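PDB 6K2L: siderophore-interacting protein from Aeromonas hydrophila, which binds FAD and, judging from its family, probably reduces ferric siderophores so that their iron is released for use in the cell. Local coordinates for residues 19-22 / 23-27; 145-148 / 149-153; 157-160 / 161-164; 169-172 / 173-177; 179-182 / 183-187. The protein carries 1 engineered substitution. All blocks are in the same frame, centred on the assembly; numbering follows the deposited sequence.

How the interactions relate
Interaction 2 is buried. It sits at the start of helix 148-155, beside the flavin, and combines helical hydrogen bonds with van der Waals contact with FAD. Interactions 1 and 4 are partly buried and meet each other: the hairpin tip of the barrel domain rests on the turn after strand 163-170, where Asp175 is hydrogen-bonded to Ser22 and His24. Interactions 3 and 5 have their centres about 20 and 19 Å from the chain centre. Both are type I turns entering neighbouring parallel strands, 163-170 and 185-191, and Gly164 pairs with Gly184 and Thr186. Interaction 1 has the one salt bridge across its segments; interaction 5 is mostly aliphatic. Leu148 and Leu179 join interactions 2 and 5.

Interaction 1. Residues 19-22 / 23-27; sequences QDVS and PHLRR
A classic beta bulge near the tip of the hairpin of strands 11-20 and 25-31 sets Val21 and Ser22 against Leu25. Val21 N makes a weak hydrogen bond to Leu25 O, and Leu25 N makes a weak one to Ser22 O across a type I turn. Beyond the bulge the strands pair antiparallel. Arg27 N donates to Gln19 O at 2.7 Å; the return bond, Gln19 N to Arg27 O, is weak. Asp20 and Arg26 form the next, non-hydrogen-bonded pair and carry a salt bridge on one face of the sheet. Arg26 grips the carboxylate side-on: NE reaches Asp20 OD1 at 2.8 Å and NH2 reaches Asp20 OD2 at 3.3 Å. Both oxygens use their syn lone pairs and lie slightly out of the guanidinium plane; the two flat groups are 17° apart. Arg26 NH1 turns to Ala112 O. These are the first two strands of the closed antiparallel barrel of the FAD-binding domain. On the other face, Val21 CG1 sits beside the backbone N (chi1 -45°), which brings it over the centre of the Arg27 guanidinium, 3.6 Å from Arg27 CZ. Arg27 NE also salt-bridges Asp98. Val21 CG2 packs on Leu25 CD2 at 3.6 Å.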
loop_
_atom_site.group_PDB
_atom_site.type_symbol
_atom_site.label_atom_id
_atom_site.label_comp_id
_atom_site.label_asym_id
_atom_site.label_seq_id
_atom_site.Cartn_x
_atom_site.Cartn_y
_atom_site.Cartn_z
ATOM N N GLN A 19 -3.774 3.439 -20.102
ATOM C CA GLN A 19 -3.823 4.853 -19.768
ATOM C C GLN A 19 -2.412 5.421 -19.857
ATOM O O GLN A 19 -1.458 4.804 -19.384
ATOM C CB GLN A 19 -4.409 5.043 -18.365
ATOM C CG GLN A 19 -4.054 6.366 -17.748
ATOM C CD GLN A 19 -4.801 6.617 -16.457
ATOM O OE1 GLN A 19 -4.916 5.721 -15.609
ATOM N NE2 GLN A 19 -5.317 7.843 -16.296
ATOM N N ASP A 20 -2.272 6.582 -20.460
ATOM C CA ASP A 20 -0.956 7.211 -20.551
ATOM C C ASP A 20 -0.885 8.312 -19.496
ATOM O O ASP A 20 -1.422 9.403 -19.686
ATOM C CB ASP A 20 -0.711 7.731 -21.961
ATOM C CG ASP A 20 -0.194 6.640 -22.903
ATOM O OD1 ASP A 20 -0.170 5.452 -22.494
ATOM O OD2 ASP A 20 0.183 6.974 -24.057
ATOM N N VAL A 21 -0.229 8.014 -18.365
ATOM C CA VAL A 21 -0.123 9.009 -17.299
ATOM C C VAL A 21 0.832 10.107 -17.719
ATOM O O VAL A 21 0.762 11.236 -17.228
ATOM C CB VAL A 21 0.314 8.373 -15.967
ATOM C CG1 VAL A 21 -0.463 7.101 -15.698
ATOM C CG2 VAL A 21 1.771 8.113 -16.011
ATOM N N SER A 22 1.711 9.805 -18.649
ATOM C CA SER A 22 2.585 10.759 -19.296
ATOM C C SER A 22 2.871 10.140 -20.650
ATOM O O SER A 22 2.515 8.980 -20.882
ATOM C CB SER A 22 3.853 11.006 -18.460
ATOM O OG SER A 22 4.868 10.045 -18.723
ATOM N N PRO A 23 3.451 10.896 -21.587
ATOM C CA PRO A 23 3.649 10.340 -22.942
ATOM C C PRO A 23 4.515 9.084 -23.008
ATOM O O PRO A 23 4.343 8.276 -23.927
ATOM C CB PRO A 23 4.295 11.508 -23.695
ATOM C CG PRO A 23 3.741 12.703 -23.026
ATOM C CD PRO A 23 3.664 12.352 -21.567
ATOM N N HIS A 24 5.455 8.894 -22.077
ATOM C CA HIS A 24 6.318 7.717 -22.086
ATOM C C HIS A 24 6.162 6.861 -20.833
ATOM O O HIS A 24 7.097 6.175 -20.426
ATOM C CB HIS A 24 7.774 8.111 -22.270
ATOM C CG HIS A 24 8.053 8.739 -23.589
ATOM N ND1 HIS A 24 7.751 10.058 -23.858
ATOM C CD2 HIS A 24 8.576 8.228 -24.729
ATOM C CE1 HIS A 24 8.095 10.340 -25.102
ATOM N NE2 HIS A 24 8.596 9.246 -25.655
ATOM N N LEU A 25 4.991 6.888 -20.217
ATOM C CA LEU A 25 4.703 6.032 -19.076
ATOM C C LEU A 25 3.265 5.554 -19.222
ATOM O O LEU A 25 2.323 6.344 -19.130
ATOM C CB LEU A 25 4.931 6.768 -17.753
ATOM C CG LEU A 25 5.040 5.780 -16.575
ATOM C CD1 LEU A 25 6.315 4.925 -16.686
ATOM C CD2 LEU A 25 4.918 6.456 -15.206
ATOM N N ARG A 26 3.094 4.268 -19.465
ATOM C CA ARG A 26 1.797 3.718 -19.839
ATOM C C ARG A 26 1.328 2.760 -18.752
ATOM O O ARG A 26 1.980 1.747 -18.496
ATOM C CB ARG A 26 1.891 3.018 -21.196
ATOM C CG ARG A 26 0.572 2.457 -21.673
ATOM C CD ARG A 26 0.661 1.994 -23.113
ATOM N NE ARG A 26 0.447 3.136 -24.001
ATOM C CZ ARG A 26 0.932 3.236 -25.231
ATOM N NH1 ARG A 26 1.647 2.245 -25.749
ATOM N NH2 ARG A 26 0.692 4.325 -25.943
ATOM N N ARG A 27 0.219 3.095 -18.101
ATOM C CA ARG A 27 -0.342 2.299 -17.009
ATOM C C ARG A 27 -1.318 1.291 -17.599
ATOM O O ARG A 27 -2.397 1.666 -18.086
ATOM C CB ARG A 27 -1.058 3.185 -15.990
ATOM C CG ARG A 27 -1.856 2.411 -14.927
ATOM C CD ARG A 27 -2.016 3.220 -13.620
ATOM N NE ARG A 27 -0.769 3.906 -13.300
ATOM C CZ ARG A 27 -0.675 5.112 -12.743
ATOM N NH1 ARG A 27 -1.774 5.789 -12.408
ATOM N NH2 ARG A 27 0.536 5.634 -12.526
#

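Interaction 2. Residues 145-148 / 149-153; sequences LTAL and PAISA. With FAD (flavin-adenine dinucleotide), chain C.
Thr146 lies over one face of the flavin ring of FAD, with CB 3.6 Å from FAD N1. On the same side, but beyond the ring edge, Pro149 CG lies 3.9 Å from FAD O4. The Thr146 methyl also reaches the adenine end of the folded cofactor, with CG2 3.3 Å from the amino nitrogen FAD N6A. The Thr146 hydroxyl takes no part in this: OG1 is hydrogen-bonded to Asp144. A water joins the two segments at the flavin. It donates to Thr146 O at 2.7 Å, accepts from Ala150 N, and donates weakly to FAD O4.

This is the turn from strand 138-144 of the parallel sheet into helix 148-155. Ile151 N closes an early helical turn on Ala147 O at 3.0 Å, in a nearly straight bond. Leu148 O accepts twice from Ser152, from N at 2.9 Å and from OG at 2.6 Å. The two donors come from opposite faces of the carbonyl plane. Ser152 OG is placed there by its first torsion (chi1 -53°), which sets it beside its own backbone N. Arg86 and Thr84 of strand 79-89, and Asp98 and Ala100 of strand 94-100, pack on this stretch, so the contact lies at the domain junction. The stretch thus touches the flavin directly through carbon atoms, while its polar link to FAD O4 is weak and passes through water.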
loop_
_atom_site.group_PDB
_atom_site.type_symbol
_atom_site.label_atom_id
_atom_site.label_comp_id
_atom_site.label_asym_id
_atom_site.label_seq_id
_atom_site.Cartn_x
_atom_site.Cartn_y
_atom_site.Cartn_z
ATOM N N LEU A 145 12.492 6.667 -15.381
ATOM C CA LEU A 145 11.119 6.217 -15.615
ATOM C C LEU A 145 10.906 4.738 -15.288
ATOM O O LEU A 145 9.778 4.348 -14.951
ATOM C CB LEU A 145 10.713 6.461 -17.068
ATOM C CG LEU A 145 10.260 7.889 -17.327
ATOM C CD1 LEU A 145 9.807 8.031 -18.759
ATOM C CD2 LEU A 145 9.174 8.289 -16.345
ATOM N N THR A 146 11.933 3.887 -15.409
ATOM C CA THR A 146 11.718 2.491 -15.048
ATOM C C THR A 146 11.555 2.298 -13.546
ATOM O O THR A 146 10.957 1.301 -13.125
ATOM C CB THR A 146 12.861 1.622 -15.546
ATOM O OG1 THR A 146 14.051 1.950 -14.833
ATOM C CG2 THR A 146 13.094 1.850 -17.000
ATOM N N ALA A 147 12.034 3.249 -12.742
ATOM C CA ALA A 147 11.936 3.226 -11.296
ATOM C C ALA A 147 10.833 4.138 -10.775
ATOM O O ALA A 147 10.531 4.107 -9.586
ATOM C CB ALA A 147 13.278 3.635 -10.673
ATOM N N LEU A 148 10.227 4.949 -11.632
ATOM C CA LEU A 148 9.160 5.835 -11.172
ATOM C C LEU A 148 7.922 5.091 -10.670
ATOM O O LEU A 148 7.260 5.600 -9.752
ATOM C CB LEU A 148 8.796 6.815 -12.294
ATOM C CG LEU A 148 7.827 7.925 -11.913
ATOM C CD1 LEU A 148 8.312 8.539 -10.616
ATOM C CD2 LEU A 148 7.637 8.983 -13.017
ATOM N N PRO A 149 7.521 3.948 -11.217
ATOM C CA PRO A 149 6.355 3.277 -10.617
ATOM C C PRO A 149 6.598 2.791 -9.193
ATOM O O PRO A 149 5.722 2.973 -8.335
ATOM C CB PRO A 149 6.071 2.147 -11.613
ATOM C CG PRO A 149 6.619 2.704 -12.926
ATOM C CD PRO A 149 7.859 3.394 -12.538
ATOM N N ALA A 150 7.777 2.228 -8.914
ATOM C CA ALA A 150 8.164 1.823 -7.561
ATOM C C ALA A 150 8.241 3.002 -6.603
ATOM O O ALA A 150 7.720 2.933 -5.478
ATOM C CB ALA A 150 9.521 1.134 -7.589
ATOM N N ILE A 151 8.934 4.069 -7.015
ATOM C CA ILE A 151 9.029 5.271 -6.193
ATOM C C ILE A 151 7.650 5.908 -5.959
ATOM O O ILE A 151 7.381 6.407 -4.869
ATOM C CB ILE A 151 10.029 6.255 -6.820
ATOM C CG1 ILE A 151 11.418 5.623 -6.789
ATOM C CG2 ILE A 151 9.994 7.595 -6.075
ATOM C CD1 ILE A 151 12.481 6.420 -7.587
ATOM N N SER A 152 6.750 5.887 -6.948
ATOM C CA SER A 152 5.399 6.401 -6.730
ATOM C C SER A 152 4.633 5.549 -5.723
ATOM O O SER A 152 3.962 6.080 -4.811
ATOM C CB SER A 152 4.639 6.465 -8.049
ATOM O OG SER A 152 5.362 7.178 -9.034
ATOM N N ALA A 153 4.708 4.228 -5.906
ATOM C CA ALA A 153 4.069 3.296 -4.990
ATOM C C ALA A 153 4.586 3.473 -3.568
ATOM O O ALA A 153 3.803 3.407 -2.615
ATOM C CB ALA A 153 4.285 1.854 -5.464
HETATM P PA FAD C . 14.837 -5.277 -23.642
HETATM O O1A FAD C . 14.455 -6.365 -24.596
HETATM O O2A FAD C . 15.329 -5.736 -22.263
HETATM O O5B FAD C . 16.028 -4.308 -24.165
HETATM C C5B FAD C . 16.026 -3.754 -25.498
HETATM C C4B FAD C . 16.878 -2.505 -25.598
HETATM O O4B FAD C . 16.155 -1.366 -25.078
HETATM C C3B FAD C . 18.217 -2.508 -24.865
HETATM O O3B FAD C . 19.186 -1.776 -25.615
HETATM C C2B FAD C . 17.878 -1.825 -23.533
HETATM O O2B FAD C . 18.966 -1.149 -22.906
HETATM C C1B FAD C . 16.835 -0.801 -23.968
HETATM N N9A FAD C . 15.838 -0.546 -22.958
HETATM C C8A FAD C . 15.239 -1.471 -22.140
HETATM N N7A FAD C . 14.334 -0.966 -21.335
HETATM C C5A FAD C . 14.330 0.384 -21.658
HETATM C C6A FAD C . 13.588 1.472 -21.165
HETATM N N6A FAD C . 12.646 1.356 -20.227
HETATM N N1A FAD C . 13.837 2.697 -21.696
HETATM C C2A FAD C . 14.770 2.807 -22.646
HETATM N N3A FAD C . 15.524 1.847 -23.196
HETATM C C4A FAD C . 15.250 0.654 -22.659
HETATM N N1 FAD C . 10.706 -1.212 -16.246
HETATM C C2 FAD C . 9.506 -0.584 -16.426
HETATM O O2 FAD C . 9.212 -0.032 -17.488
HETATM N N3 FAD C . 8.584 -0.545 -15.392
HETATM C C4 FAD C . 8.745 -1.093 -14.142
HETATM O O4 FAD C . 7.847 -1.000 -13.306
HETATM C C4X FAD C . 10.016 -1.773 -13.962
HETATM N N5 FAD C . 10.258 -2.344 -12.786
HETATM C C5X FAD C . 11.464 -2.976 -12.618
HETATM C C6 FAD C . 11.743 -3.557 -11.388
HETATM C C7 FAD C . 12.960 -4.191 -11.150
HETATM C C7M FAD C . 13.208 -4.829 -9.807
HETATM C C8 FAD C . 13.911 -4.275 -12.186
HETATM C C8M FAD C . 15.223 -4.993 -11.987
HETATM C C9 FAD C . 13.626 -3.708 -13.424
HETATM C C9A FAD C . 12.422 -3.054 -13.645
HETATM N N10 FAD C . 12.132 -2.436 -14.879
HETATM C C10 FAD C . 10.936 -1.772 -15.070
HETATM C "C1'" FAD C . 13.119 -2.459 -15.975
HETATM C "C2'" FAD C . 12.736 -3.357 -17.153
HETATM O "O2'" FAD C . 12.841 -4.744 -16.817
HETATM C "C3'" FAD C . 13.669 -3.039 -18.325
HETATM O "O3'" FAD C . 13.300 -1.769 -18.858
HETATM C "C4'" FAD C . 13.659 -4.075 -19.447
HETATM O "O4'" FAD C . 14.905 -3.999 -20.146
HETATM C "C5'" FAD C . 12.487 -3.867 -20.382
HETATM O "O5'" FAD C . 12.426 -4.963 -21.313
HETATM P P FAD C . 12.163 -4.724 -22.851
HETATM O O1P FAD C . 11.783 -6.094 -23.426
HETATM O O2P FAD C . 11.193 -3.657 -23.092
HETATM O O3P FAD C . 13.601 -4.302 -23.409
HETATM O O HOH W 1 9.449 0.766 -11.011
#

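Interaction 3. Residues 157-160 / 161-164; sequences VMPA and DARG
Met158 begins the contact, with CB 4.3 Å from Ala162 CB. Strand 138-144, helix 148-155 and the adjacent parallel strand 163-170 form a beta-alpha-beta crossover. A type I beta turn from Pro159 to Ala162 closes it just ahead of strand 163-170, remote from the chain centre. The buried side chain of Met158 packs among Leu133, Tyr139, Met141, Leu181 and Pro182.

Pro159 is the first residue of the turn and supplies the acceptor of its hydrogen bond. Its carbonyl oxygen accepts from Ala162 N at 2.9 Å. The bond is fairly straight at the hydrogen (164°), but the donor stands well above the carbonyl plane, 55° out of it. Two ring atoms of Pro159 also touch the far half of the turn. Pro159 CD lies 4.3 Å from Ala162 CB, and Pro159 CB is 3.3 Å from Asp161 OD1. The carboxylate gets there because Asp161 holds CG between its backbone N and carbonyl carbon (chi1 57°), folding the group back over the turn.

Ala160 takes the first of the two corner positions and Asp161 the second. Both are exposed and touch crystal neighbours. The Ala160 methyl points away from the following residues, while its carbonyl oxygen binds solvent. A water donates to Ala160 O at 2.7 Å and to Ala162 O at 2.6 Å, bridging the two carbonyls across the Asp161 corner.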
loop_
_atom_site.group_PDB
_atom_site.type_symbol
_atom_site.label_atom_id
_atom_site.label_comp_id
_atom_site.label_asym_id
_atom_site.label_seq_id
_atom_site.Cartn_x
_atom_site.Cartn_y
_atom_site.Cartn_z
ATOM N N VAL A 157 2.786 5.716 0.486
ATOM C CA VAL A 157 2.560 5.152 1.812
ATOM C C VAL A 157 3.631 5.603 2.810
ATOM O O VAL A 157 3.826 4.971 3.842
ATOM C CB VAL A 157 2.464 3.619 1.750
ATOM C CG1 VAL A 157 1.412 3.200 0.757
ATOM C CG2 VAL A 157 3.802 3.038 1.401
ATOM N N MET A 158 4.351 6.677 2.494
ATOM C CA MET A 158 5.281 7.312 3.423
ATOM C C MET A 158 4.519 8.156 4.449
ATOM O O MET A 158 3.549 8.834 4.098
ATOM C CB MET A 158 6.267 8.221 2.677
ATOM C CG MET A 158 7.364 7.559 1.864
ATOM S SD MET A 158 8.659 8.727 1.369
ATOM C CE MET A 158 7.761 9.778 0.339
ATOM N N PRO A 159 4.955 8.151 5.712
ATOM C CA PRO A 159 4.292 8.986 6.726
ATOM C C PRO A 159 4.471 10.462 6.431
ATOM O O PRO A 159 5.458 10.885 5.831
ATOM C CB PRO A 159 5.006 8.608 8.026
ATOM C CG PRO A 159 5.590 7.266 7.748
ATOM C CD PRO A 159 5.988 7.290 6.304
ATOM N N ALA A 160 3.512 11.249 6.909
ATOM C CA ALA A 160 3.467 12.666 6.581
ATOM C C ALA A 160 4.685 13.425 7.086
ATOM O O ALA A 160 5.031 14.471 6.522
ATOM C CB ALA A 160 2.182 13.268 7.135
ATOM N N ASP A 161 5.367 12.911 8.116
ATOM C CA ASP A 161 6.578 13.548 8.632
ATOM C C ASP A 161 7.882 12.951 8.078
ATOM O O ASP A 161 8.968 13.343 8.533
ATOM C CB ASP A 161 6.606 13.481 10.162
ATOM C CG ASP A 161 6.503 12.053 10.685
ATOM O OD1 ASP A 161 6.152 11.144 9.888
ATOM O OD2 ASP A 161 6.751 11.839 11.899
ATOM N N ALA A 162 7.809 12.020 7.126
ATOM C CA ALA A 162 9.025 11.536 6.489
ATOM C C ALA A 162 9.779 12.691 5.842
ATOM O O ALA A 162 9.195 13.717 5.477
ATOM C CB ALA A 162 8.704 10.482 5.444
ATOM N N ARG A 163 11.094 12.532 5.732
ATOM C CA ARG A 163 11.952 13.560 5.165
ATOM C C ARG A 163 12.890 12.933 4.147
ATOM O O ARG A 163 13.105 11.723 4.134
ATOM C CB ARG A 163 12.763 14.267 6.242
ATOM C CG ARG A 163 11.895 15.017 7.211
ATOM C CD ARG A 163 12.663 16.123 7.886
ATOM N NE ARG A 163 12.877 17.270 7.001
ATOM C CZ ARG A 163 11.982 18.229 6.757
ATOM N NH1 ARG A 163 10.777 18.190 7.329
ATOM N NH2 ARG A 163 12.305 19.235 5.946
ATOM N N GLY A 164 13.451 13.759 3.296
ATOM C CA GLY A 164 14.500 13.283 2.434
ATOM C C GLY A 164 14.533 14.030 1.123
ATOM O O GLY A 164 14.049 15.152 0.999
HETATM O O HOH W 2 7.428 15.562 6.074
#

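Interaction 4. Residues 169-172 / 173-177; sequences LVPY and QEDVQ
Tyr172 and Asp175 both set CG beside the backbone N (chi1 -63° and -71°), and this lays the two side chains next to each other, pointing the same way. The Asp175 carboxylate comes to the edge of the tyrosine ring, near its plane. OD2 is 3.9 Å from Tyr172 CB and 4.2 Å from Tyr172 CD2, and the ring and carboxylate planes are turned 48° apart. The backbone fixes this spacing. Asp175 N donates to Tyr172 O at 3.1 Å, from well above the carbonyl plane, and so closes the short 3-10 segment 173-175.

That segment turns the chain as it leaves strand 163-170 of the parallel sheet. Val170, at the strand end, points its side chain toward the turn. Its CG2 meets Val176 CG2 at 4.0 Å, with the two side chains crossing at about a right angle, and its CB faces Asp175 CB at 4.3 Å. Trp189 of strand 185-191 packs on both valines. Within the turn, Glu174 bends at its second torsion, so that OE2 is 3.9 Å from Tyr172 CB.

Asp175 OD1 is hydrogen-bonded to Ser22 OG and accepts from His24 N of the barrel domain, and the Tyr172 ring meets the ring of His24. The turn therefore forms part of the seam between the two domains. Both carboxylate oxygens have hydrogen-bond partners elsewhere, which would probably help a buried carboxylate keep its negative charge.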
loop_
_atom_site.group_PDB
_atom_site.type_symbol
_atom_site.label_atom_id
_atom_site.label_comp_id
_atom_site.label_asym_id
_atom_site.label_seq_id
_atom_site.Cartn_x
_atom_site.Cartn_y
_atom_site.Cartn_z
ATOM N N LEU A 169 15.625 11.126 -13.264
ATOM C CA LEU A 169 16.058 11.401 -14.640
ATOM C C LEU A 169 15.016 10.871 -15.636
ATOM O O LEU A 169 14.760 9.667 -15.683
ATOM C CB LEU A 169 17.420 10.765 -14.900
ATOM C CG LEU A 169 18.155 11.062 -16.225
ATOM C CD1 LEU A 169 18.232 12.580 -16.510
ATOM C CD2 LEU A 169 19.589 10.436 -16.299
ATOM N N VAL A 170 14.409 11.765 -16.416
ATOM C CA VAL A 170 13.437 11.418 -17.462
ATOM C C VAL A 170 13.991 11.837 -18.825
ATOM O O VAL A 170 14.792 12.787 -18.908
ATOM C CB VAL A 170 12.063 12.079 -17.223
ATOM C CG1 VAL A 170 11.386 11.512 -15.993
ATOM C CG2 VAL A 170 12.192 13.598 -17.105
ATOM N N PRO A 171 13.574 11.186 -19.929
ATOM C CA PRO A 171 14.118 11.542 -21.251
ATOM C C PRO A 171 13.521 12.807 -21.875
ATOM O O PRO A 171 14.151 13.422 -22.744
ATOM C CB PRO A 171 13.785 10.303 -22.095
ATOM C CG PRO A 171 12.536 9.776 -21.494
ATOM C CD PRO A 171 12.670 10.023 -20.009
ATOM N N TYR A 172 12.314 13.201 -21.466
ATOM C CA TYR A 172 11.665 14.381 -22.020
ATOM C C TYR A 172 10.931 15.166 -20.939
ATOM O O TYR A 172 10.455 14.608 -19.947
ATOM C CB TYR A 172 10.659 14.015 -23.118
ATOM C CG TYR A 172 11.248 13.359 -24.346
ATOM C CD1 TYR A 172 11.936 14.108 -25.297
ATOM C CD2 TYR A 172 11.095 11.993 -24.572
ATOM C CE1 TYR A 172 12.457 13.514 -26.444
ATOM C CE2 TYR A 172 11.625 11.386 -25.709
ATOM C CZ TYR A 172 12.295 12.161 -26.644
ATOM O OH TYR A 172 12.823 11.588 -27.772
ATOM N N GLN A 173 10.788 16.469 -21.186
ATOM C CA GLN A 173 10.116 17.370 -20.253
ATOM C C GLN A 173 8.659 16.992 -20.019
ATOM O O GLN A 173 8.144 17.223 -18.923
ATOM C CB GLN A 173 10.218 18.825 -20.762
ATOM C CG GLN A 173 9.362 19.842 -20.005
ATOM C CD GLN A 173 9.980 20.276 -18.642
ATOM O OE1 GLN A 173 11.214 20.340 -18.491
ATOM N NE2 GLN A 173 9.117 20.576 -17.657
ATOM N N GLU A 174 7.985 16.392 -21.004
ATOM C CA GLU A 174 6.570 16.052 -20.841
ATOM C C GLU A 174 6.331 14.862 -19.919
ATOM O O GLU A 174 5.174 14.601 -19.562
ATOM C CB GLU A 174 5.927 15.760 -22.197
ATOM C CG GLU A 174 5.701 16.992 -23.057
ATOM C CD GLU A 174 6.913 17.361 -23.913
ATOM O OE1 GLU A 174 6.700 18.115 -24.886
ATOM O OE2 GLU A 174 8.057 16.901 -23.633
ATOM N N ASP A 175 7.377 14.125 -19.540
ATOM C CA ASP A 175 7.239 12.976 -18.652
ATOM C C ASP A 175 7.440 13.329 -17.184
ATOM O O ASP A 175 7.224 12.475 -16.320
ATOM C CB ASP A 175 8.177 11.862 -19.103
ATOM C CG ASP A 175 7.702 11.222 -20.421
ATOM O OD1 ASP A 175 6.602 10.616 -20.412
ATOM O OD2 ASP A 175 8.390 11.358 -21.467
ATOM N N VAL A 176 7.801 14.575 -16.887
ATOM C CA VAL A 176 7.684 15.109 -15.537
ATOM C C VAL A 176 6.212 15.122 -15.155
ATOM O O VAL A 176 5.352 15.544 -15.936
ATOM C CB VAL A 176 8.294 16.516 -15.449
ATOM C CG1 VAL A 176 7.995 17.142 -14.097
ATOM C CG2 VAL A 176 9.795 16.460 -15.692
ATOM N N GLN A 177 5.908 14.629 -13.966
ATOM C CA GLN A 177 4.527 14.490 -13.563
ATOM C C GLN A 177 4.419 14.832 -12.092
ATOM O O GLN A 177 5.417 14.968 -11.390
ATOM C CB GLN A 177 4.004 13.079 -13.841
ATOM C CG GLN A 177 5.070 12.016 -13.881
ATOM C CD GLN A 177 4.495 10.609 -14.046
ATOM O OE1 GLN A 177 3.720 10.129 -13.203
ATOM N NE2 GLN A 177 4.901 9.927 -15.133
#

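Interaction 5. Residues 179-182 / 183-187; sequences LSLP and AGVTL
Leu181 packs tightly with Val185 and Leu187, where the chain folds back into strand 185-191 at the margin of the parallel sheet. A single methyl does the work: Leu181 CD1 is 3.6 Å from Val185 CG1 and 3.5 Å from Leu187 CB. The Leu181 side chain crosses those of Val185 and Leu187 at about a right angle. Leu187 CD2 extends the apolar row to Leu179 CB at 3.9 Å, helped by a first torsion (chi1 179°) that sends CG away from the backbone N. Ile166 of the neighbouring strand touches Leu181, Val185 and Leu187.

The type I turn from Pro182 to Val185 is closed by Val185 N, which donates to Pro182 O at 3.0 Å. Pro182 itself is buried against Met158. The loose side is at the corner, where Ala183 is exposed and, like Gly184, touches a crystal neighbour. Nearby, Ser180 packs on Asp161 of the second subunit. A water near both Pro182 O and Val185 O cannot supply a proton to every acceptor around it. Hydrocarbon contact thus holds the leucine and valine side, while the Pro182 carbonyl takes one firm backbone bond, and the water can only partly serve the carbonyls beside it.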
loop_
_atom_site.group_PDB
_atom_site.type_symbol
_atom_site.label_atom_id
_atom_site.label_comp_id
_atom_site.label_asym_id
_atom_site.label_seq_id
_atom_site.Cartn_x
_atom_site.Cartn_y
_atom_site.Cartn_z
ATOM N N LEU A 179 3.923 14.046 -8.356
ATOM C CA LEU A 179 4.021 12.974 -7.372
ATOM C C LEU A 179 3.820 13.704 -6.054
ATOM O O LEU A 179 4.740 14.393 -5.600
ATOM C CB LEU A 179 5.375 12.287 -7.400
ATOM C CG LEU A 179 5.988 11.536 -8.576
ATOM C CD1 LEU A 179 7.015 10.604 -7.965
ATOM C CD2 LEU A 179 4.990 10.758 -9.454
ATOM N N SER A 180 2.633 13.611 -5.462
ATOM C CA SER A 180 2.474 14.262 -4.171
ATOM C C SER A 180 3.259 13.463 -3.125
ATOM O O SER A 180 3.158 12.232 -3.050
ATOM C CB SER A 180 0.995 14.416 -3.780
ATOM O OG SER A 180 0.861 15.166 -2.566
ATOM N N LEU A 181 4.089 14.174 -2.364
ATOM C CA LEU A 181 5.035 13.634 -1.413
ATOM C C LEU A 181 4.773 14.266 -0.048
ATOM O O LEU A 181 4.124 15.317 0.018
ATOM C CB LEU A 181 6.454 13.957 -1.879
ATOM C CG LEU A 181 7.044 13.307 -3.122
ATOM C CD1 LEU A 181 8.343 14.014 -3.395
ATOM C CD2 LEU A 181 7.300 11.800 -2.930
ATOM N N PRO A 182 5.253 13.677 1.054
ATOM C CA PRO A 182 5.291 14.414 2.327
ATOM C C PRO A 182 6.004 15.739 2.132
ATOM O O PRO A 182 6.925 15.842 1.314
ATOM C CB PRO A 182 6.077 13.489 3.261
ATOM C CG PRO A 182 5.986 12.140 2.653
ATOM C CD PRO A 182 5.775 12.308 1.171
ATOM N N ALA A 183 5.560 16.764 2.872
ATOM C CA ALA A 183 6.115 18.100 2.677
ATOM C C ALA A 183 7.624 18.111 2.876
ATOM O O ALA A 183 8.339 18.874 2.217
ATOM C CB ALA A 183 5.454 19.099 3.629
ATOM N N GLY A 184 8.132 17.263 3.774
ATOM C CA GLY A 184 9.559 17.199 4.027
ATOM C C GLY A 184 10.392 16.436 3.022
ATOM O O GLY A 184 11.601 16.303 3.229
ATOM N N VAL A 185 9.811 15.913 1.943
ATOM C CA VAL A 185 10.582 15.206 0.926
ATOM C C VAL A 185 10.721 16.101 -0.302
ATOM O O VAL A 185 9.734 16.457 -0.959
ATOM C CB VAL A 185 9.956 13.850 0.569
ATOM C CG1 VAL A 185 10.636 13.254 -0.662
ATOM C CG2 VAL A 185 10.052 12.882 1.745
ATOM N N THR A 186 11.956 16.476 -0.591
ATOM C CA THR A 186 12.326 17.161 -1.822
ATOM C C THR A 186 12.061 16.295 -3.060
ATOM O O THR A 186 12.309 15.086 -3.051
ATOM C CB THR A 186 13.818 17.494 -1.731
ATOM O OG1 THR A 186 14.001 18.686 -0.941
ATOM C CG2 THR A 186 14.442 17.619 -3.096
ATOM N N LEU A 187 11.595 16.911 -4.146
ATOM C CA LEU A 187 11.516 16.233 -5.438
ATOM C C LEU A 187 12.147 17.103 -6.516
ATOM O O LEU A 187 11.749 18.257 -6.682
ATOM C CB LEU A 187 10.073 15.915 -5.811
ATOM C CG LEU A 187 9.859 15.230 -7.161
ATOM C CD1 LEU A 187 10.763 13.993 -7.339
ATOM C CD2 LEU A 187 8.389 14.834 -7.249
HETATM O O HOH W 3 7.225 17.890 -0.890
#